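ATP-dependent DNA helicase (Mycobacterium smegmatis, PDB 5V9X) unwinds RNA:DNA hybrids while tracking 3' to 5' along single-stranded DNA, a motor activity powered by ATP hydrolysis. Local coordinates at residues E39-T42 with T43-A47; A110-V113 with E114-R118. All coordinates share one frame; numbering follows the deposited sequence.

Contact 1: residues E39-T42 with T43-A47. With ANP (phosphoaminophosphonic acid-adenylate ester), chain C.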
ATOM      1  N   GLU A  39     -18.707   0.189  34.654  1.00 62.36           N
ATOM      2  CA  GLU A  39     -19.976  -0.530  34.661  1.00 59.14           C
ATOM      3  C   GLU A  39     -20.482  -0.774  33.247  1.00 57.01           C
ATOM      4  O   GLU A  39     -21.047  -1.837  32.964  1.00 60.73           O
ATOM      5  CB  GLU A  39     -21.026   0.226  35.477  1.00 59.14           C
ATOM      6  CG  GLU A  39     -22.377  -0.490  35.519  1.00 62.75           C
ATOM      7  CD  GLU A  39     -23.280  -0.005  36.635  1.00 71.27           C
ATOM      8  OE1 GLU A  39     -23.995   0.998  36.433  1.00 72.42           O
ATOM      9  OE2 GLU A  39     -23.273  -0.631  37.718  1.00 75.27           O
ATOM     10  N   TRP A  40     -20.293   0.189  32.342  1.00 53.45           N
ATOM     11  CA  TRP A  40     -20.755  -0.013  30.974  1.00 53.69           C
ATOM     12  C   TRP A  40     -20.000  -1.151  30.300  1.00 54.88           C
ATOM     13  O   TRP A  40     -20.614  -2.075  29.751  1.00 54.51           O
ATOM     14  CB  TRP A  40     -20.611   1.257  30.140  1.00 52.22           C
ATOM     15  CG  TRP A  40     -20.733   0.908  28.692  1.00 54.27           C
ATOM     16  CD1 TRP A  40     -21.881   0.611  28.020  1.00 49.88           C
ATOM     17  CD2 TRP A  40     -19.664   0.744  27.751  1.00 55.95           C
ATOM     18  NE1 TRP A  40     -21.599   0.303  26.712  1.00 51.10           N
ATOM     19  CE2 TRP A  40     -20.244   0.374  26.522  1.00 53.18           C
ATOM     20  CE3 TRP A  40     -18.275   0.885  27.826  1.00 54.92           C
ATOM     21  CZ2 TRP A  40     -19.484   0.142  25.377  1.00 49.41           C
ATOM     22  CZ3 TRP A  40     -17.521   0.658  26.688  1.00 50.57           C
ATOM     23  CH2 TRP A  40     -18.127   0.293  25.480  1.00 47.08           C
ATOM     24  N   PHE A  41     -18.665  -1.091  30.316  1.00 53.76           N
ATOM     25  CA  PHE A  41     -17.871  -2.108  29.634  1.00 58.27           C
ATOM     26  C   PHE A  41     -18.174  -3.502  30.166  1.00 65.06           C
ATOM     27  O   PHE A  41     -18.124  -4.479  29.411  1.00 69.37           O
ATOM     28  CB  PHE A  41     -16.379  -1.793  29.769  1.00 59.77           C
ATOM     29  CG  PHE A  41     -15.499  -2.621  28.869  1.00 57.30           C
ATOM     30  CD1 PHE A  41     -15.059  -3.875  29.263  1.00 54.19           C
ATOM     31  CD2 PHE A  41     -15.114  -2.142  27.628  1.00 54.80           C
ATOM     32  CE1 PHE A  41     -14.259  -4.636  28.435  1.00 52.06           C
ATOM     33  CE2 PHE A  41     -14.308  -2.900  26.796  1.00 54.48           C
ATOM     34  CZ  PHE A  41     -13.881  -4.148  27.201  1.00 51.26           C
ATOM     35  N   THR A  42     -18.502  -3.612  31.455  1.00 63.81           N
ATOM     36  CA  THR A  42     -18.851  -4.911  32.020  1.00 59.96           C
ATOM     37  C   THR A  42     -20.181  -5.414  31.469  1.00 58.51           C
ATOM     38  O   THR A  42     -20.336  -6.611  31.203  1.00 58.58           O
ATOM     39  CB  THR A  42     -18.891  -4.822  33.546  1.00 57.69           C
ATOM     40  OG1 THR A  42     -17.572  -4.561  34.041  1.00 59.93           O
ATOM     41  CG2 THR A  42     -19.395  -6.120  34.153  1.00 59.37           C
ATOM     42  N   THR A  43     -21.149  -4.517  31.280  1.00 60.52           N
ATOM     43  CA  THR A  43     -22.438  -4.917  30.730  1.00 60.44           C
ATOM     44  C   THR A  43     -22.405  -5.103  29.218  1.00 60.42           C
ATOM     45  O   THR A  43     -23.379  -5.614  28.653  1.00 67.30           O
ATOM     46  CB  THR A  43     -23.519  -3.889  31.088  1.00 59.04           C
ATOM     47  OG1 THR A  43     -23.213  -2.632  30.473  1.00 62.23           O
ATOM     48  CG2 THR A  43     -23.604  -3.704  32.594  1.00 59.28           C
ATOM     49  N   ALA A  44     -21.316  -4.714  28.556  1.00 48.71           N
ATOM     50  CA  ALA A  44     -21.209  -4.793  27.104  1.00 41.93           C
ATOM     51  C   ALA A  44     -20.392  -5.985  26.625  1.00 47.76           C
ATOM     52  O   ALA A  44     -20.720  -6.575  25.591  1.00 54.62           O
ATOM     53  CB  ALA A  44     -20.593  -3.505  26.550  1.00 40.22           C
ATOM     54  N   PHE A  45     -19.334  -6.351  27.344  1.00 47.63           N
ATOM     55  CA  PHE A  45     -18.450  -7.430  26.931  1.00 48.16           C
ATOM     56  C   PHE A  45     -18.178  -8.353  28.109  1.00 51.34           C
ATOM     57  O   PHE A  45     -18.193  -7.930  29.268  1.00 52.71           O
ATOM     58  CB  PHE A  45     -17.127  -6.887  26.375  1.00 44.98           C
ATOM     59  CG  PHE A  45     -17.305  -5.803  25.354  1.00 48.39           C
ATOM     60  CD1 PHE A  45     -17.652  -6.114  24.050  1.00 50.32           C
ATOM     61  CD2 PHE A  45     -17.136  -4.473  25.698  1.00 49.97           C
ATOM     62  CE1 PHE A  45     -17.820  -5.118  23.104  1.00 45.32           C
ATOM     63  CE2 PHE A  45     -17.303  -3.474  24.757  1.00 47.54           C
ATOM     64  CZ  PHE A  45     -17.646  -3.797  23.459  1.00 45.79           C
ATOM     65  N   ALA A  46     -17.930  -9.627  27.796  1.00 53.58           N
ATOM     66  CA  ALA A  46     -17.658 -10.611  28.838  1.00 54.89           C
ATOM     67  C   ALA A  46     -16.437 -10.215  29.659  1.00 55.71           C
ATOM     68  O   ALA A  46     -16.471 -10.233  30.895  1.00 60.16           O
ATOM     69  CB  ALA A  46     -17.466 -11.994  28.217  1.00 55.08           C
ATOM     70  N   ALA A  47     -15.349  -9.846  28.985  1.00 50.61           N
ATOM     71  CA  ALA A  47     -14.126  -9.424  29.652  1.00 52.03           C
ATOM     72  C   ALA A  47     -13.252  -8.705  28.639  1.00 55.48           C
ATOM     73  O   ALA A  47     -13.336  -8.994  27.441  1.00 61.45           O
ATOM     74  CB  ALA A  47     -13.373 -10.621  30.250  1.00 45.73           C
TER
HETATM   75  PG  ANP C 901      -9.039  -4.556  13.075  1.00 36.69           P
HETATM   76  O1G ANP C 901      -9.466  -5.186  11.788  1.00 39.44           O
HETATM   77  O2G ANP C 901      -9.050  -2.987  12.927  1.00 40.02           O
HETATM   78  O3G ANP C 901      -7.579  -5.042  13.450  1.00 42.78           O
HETATM   79  PB  ANP C 901      -9.741  -4.294  15.739  1.00 39.13           P
HETATM   80  O1B ANP C 901      -9.604  -2.753  15.569  1.00 32.32           O
HETATM   81  O2B ANP C 901      -8.468  -4.861  16.266  1.00 41.01           O
HETATM   82  N3B ANP C 901     -10.128  -5.013  14.280  1.00 41.66           N
HETATM   83  PA  ANP C 901     -12.236  -3.778  16.677  1.00 36.67           P
HETATM   84  O1A ANP C 901     -12.664  -3.447  15.294  1.00 33.77           O
HETATM   85  O2A ANP C 901     -12.001  -2.553  17.559  1.00 34.89           O
HETATM   86  O3A ANP C 901     -10.884  -4.603  16.741  1.00 46.66           O
HETATM   87  O5' ANP C 901     -13.293  -4.743  17.349  1.00 37.70           O
HETATM   88  C5' ANP C 901     -13.777  -6.016  16.802  1.00 39.97           C
HETATM   89  C4' ANP C 901     -15.218  -6.207  17.206  1.00 45.08           C
HETATM   90  O4' ANP C 901     -15.303  -6.702  18.568  1.00 48.59           O
HETATM   91  C3' ANP C 901     -16.026  -4.916  17.210  1.00 50.30           C
HETATM   92  O3' ANP C 901     -17.397  -5.221  17.012  1.00 50.70           O
HETATM   93  C2' ANP C 901     -15.816  -4.405  18.635  1.00 59.16           C
HETATM   94  O2' ANP C 901     -16.664  -3.299  18.983  1.00 69.97           O
HETATM   95  C1' ANP C 901     -15.900  -5.724  19.409  1.00 53.00           C
HETATM   96  N9  ANP C 901     -15.203  -5.761  20.698  1.00 47.94           N
HETATM   97  C8  ANP C 901     -14.317  -4.853  21.219  1.00 47.35           C
HETATM   98  N7  ANP C 901     -13.844  -5.183  22.398  1.00 43.99           N
HETATM   99  C5  ANP C 901     -14.472  -6.385  22.678  1.00 47.08           C
HETATM  100  C6  ANP C 901     -14.402  -7.257  23.781  1.00 49.31           C
HETATM  101  N6  ANP C 901     -13.633  -7.038  24.850  1.00 48.30           N
HETATM  102  N1  ANP C 901     -15.161  -8.378  23.746  1.00 46.62           N
HETATM  103  C2  ANP C 901     -15.930  -8.602  22.676  1.00 42.83           C
HETATM  104  N3  ANP C 901     -16.078  -7.852  21.581  1.00 46.05           N
HETATM  105  C4  ANP C 901     -15.315  -6.753  21.642  1.00 46.72           C
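F45, the residue at which the chain leaves helix 35-44, drops its ring into an angle between W40 and F41, forming an aromatic cluster one helical turn deep. Its CD2 sits over one face of the F41 ring, 3.4 Å from F41 CE2, with the two planes inclined at 48°. Toward W40 the same ring presents an edge: F45 CE2 lies 3.9 Å from W40 CH2, an offset edge-to-face pair with planes at 85°. The A44 methyl is the small bump wedged between the W40 and F45 rings; its CB makes an off-centre CH-pi contact, 4.2 Å from the centroid of the indole's five-membered ring. With CG anti to the carbonyl carbon (chi1 -49°), F45 turns to the adenine of ANP the face opposite the one whose rim A44 CB covers, and CE1 comes 3.3 Å from ANP C4. L77 and L81 of helix 75-88 back the cluster. The last turn is tied off by F45 N to F41 O (3.0 Å) and by T43 OG1, which donates to W40 O at 2.8 Å and is also bonded by R126. Beyond the turn, A47 O accepts from ANP N6 at 3.3 Å. An aromatic face against the base, with a backbone acceptor for the exocyclic amine, is consistent with a pocket suited to adenine.

Contact 2: residues A110-V113 with E114-R118; sequences AVDV and ERNLR
Four successive i to i+4 bonds, from E114 N to A110 O through L117 N to V113 O, carry this stretch as alpha-helix. It is helix 107-116 of the first RecA-like domain, and the side chains divide between two neighbours. On one flank D112 and N116, a turn apart, meet at a slant, carboxylate and amide planes 65° apart. D112 OD2 and N116 OD1, 3.5 Å apart, are both acceptors and do not bond each other; K372 of the second RecA-like domain joins them, in a salt bridge to D112 OD1 and a hydrogen bond to N116 OD1. A chi1 of -161°, CG anti to the backbone N, carries the D112 carboxylate out over this flank, where OD2 accepts from the backbone N of D390, a residue whose carboxylate binds ANP. This pair of side chains thus bridges the cleft between the domains, and the lysine probably offsets the aspartate charge. Elsewhere on the helix A110, V113 and E114 rest on I164 of the first domain's central sheet. V113 and L117 run alongside each other on the same flank, with V113 CG1 4.1 Å from L117 CD1.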
ATOM      1  N   ALA A 110     -12.850   5.568   8.532  1.00 38.26           N
ATOM      2  CA  ALA A 110     -13.124   6.769   9.315  1.00 39.36           C
ATOM      3  C   ALA A 110     -14.608   6.892   9.636  1.00 45.62           C
ATOM      4  O   ALA A 110     -14.982   7.209  10.772  1.00 55.37           O
ATOM      5  CB  ALA A 110     -12.633   8.007   8.565  1.00 37.69           C
ATOM      6  N   VAL A 111     -15.468   6.635   8.649  1.00 40.26           N
ATOM      7  CA  VAL A 111     -16.907   6.697   8.878  1.00 39.81           C
ATOM      8  C   VAL A 111     -17.363   5.537   9.756  1.00 36.92           C
ATOM      9  O   VAL A 111     -18.246   5.695  10.608  1.00 38.39           O
ATOM     10  CB  VAL A 111     -17.651   6.726   7.529  1.00 39.82           C
ATOM     11  CG1 VAL A 111     -19.139   6.501   7.724  1.00 37.37           C
ATOM     12  CG2 VAL A 111     -17.399   8.048   6.819  1.00 36.87           C
ATOM     13  N   ASP A 112     -16.762   4.359   9.579  1.00 33.68           N
ATOM     14  CA  ASP A 112     -17.153   3.215  10.396  1.00 36.46           C
ATOM     15  C   ASP A 112     -16.769   3.412  11.857  1.00 38.42           C
ATOM     16  O   ASP A 112     -17.491   2.955  12.752  1.00 30.00           O
ATOM     17  CB  ASP A 112     -16.529   1.931   9.847  1.00 29.23           C
ATOM     18  CG  ASP A 112     -17.234   0.687  10.344  1.00 40.87           C
ATOM     19  OD1 ASP A 112     -18.466   0.587  10.156  1.00 39.40           O
ATOM     20  OD2 ASP A 112     -16.560  -0.197  10.915  1.00 44.35           O
ATOM     21  N   VAL A 113     -15.647   4.086  12.122  1.00 29.31           N
ATOM     22  CA  VAL A 113     -15.274   4.381  13.501  1.00 29.60           C
ATOM     23  C   VAL A 113     -16.274   5.344  14.128  1.00 39.74           C
ATOM     24  O   VAL A 113     -16.648   5.195  15.298  1.00 39.08           O
ATOM     25  CB  VAL A 113     -13.838   4.932  13.567  1.00 29.71           C
ATOM     26  CG1 VAL A 113     -13.513   5.398  14.974  1.00 34.89           C
ATOM     27  CG2 VAL A 113     -12.845   3.875  13.131  1.00 29.11           C
ATOM     28  N   GLU A 114     -16.726   6.345  13.364  1.00 37.50           N
ATOM     29  CA  GLU A 114     -17.700   7.291  13.898  1.00 38.46           C
ATOM     30  C   GLU A 114     -18.981   6.584  14.310  1.00 42.02           C
ATOM     31  O   GLU A 114     -19.543   6.866  15.375  1.00 46.67           O
ATOM     32  CB  GLU A 114     -18.012   8.382  12.875  1.00 40.55           C
ATOM     33  CG  GLU A 114     -19.097   9.339  13.351  1.00 44.96           C
ATOM     34  CD  GLU A 114     -19.515  10.350  12.303  1.00 56.03           C
ATOM     35  OE1 GLU A 114     -19.435  10.034  11.098  1.00 61.76           O
ATOM     36  OE2 GLU A 114     -19.929  11.464  12.691  1.00 63.99           O
ATOM     37  N   ARG A 115     -19.454   5.655  13.479  1.00 43.25           N
ATOM     38  CA  ARG A 115     -20.678   4.931  13.797  1.00 40.26           C
ATOM     39  C   ARG A 115     -20.480   4.012  14.997  1.00 46.44           C
ATOM     40  O   ARG A 115     -21.366   3.902  15.853  1.00 50.85           O
ATOM     41  CB  ARG A 115     -21.141   4.137  12.578  1.00 39.65           C
ATOM     42  CG  ARG A 115     -22.403   3.341  12.804  1.00 40.99           C
ATOM     43  CD  ARG A 115     -22.995   2.875  11.492  1.00 46.43           C
ATOM     44  NE  ARG A 115     -24.279   2.214  11.698  1.00 53.32           N
ATOM     45  CZ  ARG A 115     -25.091   1.830  10.719  1.00 51.86           C
ATOM     46  NH1 ARG A 115     -24.757   2.036   9.452  1.00 49.94           N
ATOM     47  NH2 ARG A 115     -26.239   1.237  11.011  1.00 53.76           N
ATOM     48  N   ASN A 116     -19.323   3.354  15.082  1.00 48.08           N
ATOM     49  CA  ASN A 116     -19.071   2.404  16.160  1.00 45.41           C
ATOM     50  C   ASN A 116     -18.768   3.076  17.492  1.00 46.99           C
ATOM     51  O   ASN A 116     -18.879   2.424  18.536  1.00 54.33           O
ATOM     52  CB  ASN A 116     -17.922   1.470  15.784  1.00 46.06           C
ATOM     53  CG  ASN A 116     -18.385   0.290  14.955  1.00 53.90           C
ATOM     54  OD1 ASN A 116     -18.587   0.405  13.747  1.00 55.92           O
ATOM     55  ND2 ASN A 116     -18.558  -0.858  15.604  1.00 62.31           N
ATOM     56  N   LEU A 117     -18.380   4.353  17.490  1.00 42.43           N
ATOM     57  CA  LEU A 117     -18.203   5.058  18.754  1.00 40.17           C
ATOM     58  C   LEU A 117     -19.529   5.394  19.420  1.00 41.55           C
ATOM     59  O   LEU A 117     -19.531   5.829  20.577  1.00 38.35           O
ATOM     60  CB  LEU A 117     -17.394   6.338  18.545  1.00 34.81           C
ATOM     61  CG  LEU A 117     -15.894   6.179  18.308  1.00 36.03           C
ATOM     62  CD1 LEU A 117     -15.271   7.526  17.996  1.00 38.38           C
ATOM     63  CD2 LEU A 117     -15.219   5.538  19.512  1.00 38.06           C
ATOM     64  N   ARG A 118     -20.650   5.205  18.721  1.00 39.41           N
ATOM     65  CA  ARG A 118     -21.944   5.471  19.332  1.00 40.76           C
ATOM     66  C   ARG A 118     -22.270   4.453  20.418  1.00 43.39           C
ATOM     67  O   ARG A 118     -22.930   4.795  21.404  1.00 42.24           O
ATOM     68  CB  ARG A 118     -23.031   5.489  18.259  1.00 36.72           C
ATOM     69  CG  ARG A 118     -22.848   6.590  17.226  1.00 37.59           C
ATOM     70  CD  ARG A 118     -24.063   6.715  16.324  1.00 44.17           C
ATOM     71  NE  ARG A 118     -24.263   8.089  15.865  1.00 50.75           N
ATOM     72  CZ  ARG A 118     -23.827   8.565  14.702  1.00 53.35           C
ATOM     73  NH1 ARG A 118     -23.163   7.778  13.864  1.00 56.93           N
ATOM     74  NH2 ARG A 118     -24.058   9.829  14.376  1.00 46.39           N
TER

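From the N terminus the two contacts come in series, neither enclosing nor crossing the other, and each is local to a single helix and closes no long loop. Contact 1 finishes helix 35-44 beside the adenine; the chain then builds helix 50-60, strand 64-68, helix 75-88 and strand 100-103 before contact 2 forms on helix 107-116. Their centres are 19 Å apart and their nearest atoms about 7 Å, without touching. Helix 118-130, which follows contact 2, returns to contact 1 through V127, P120 and R126. Residues 39-47 therefore join the base end of the nucleotide pocket to the first RecA-like domain, whereas residues 110-118 join that domain to the second.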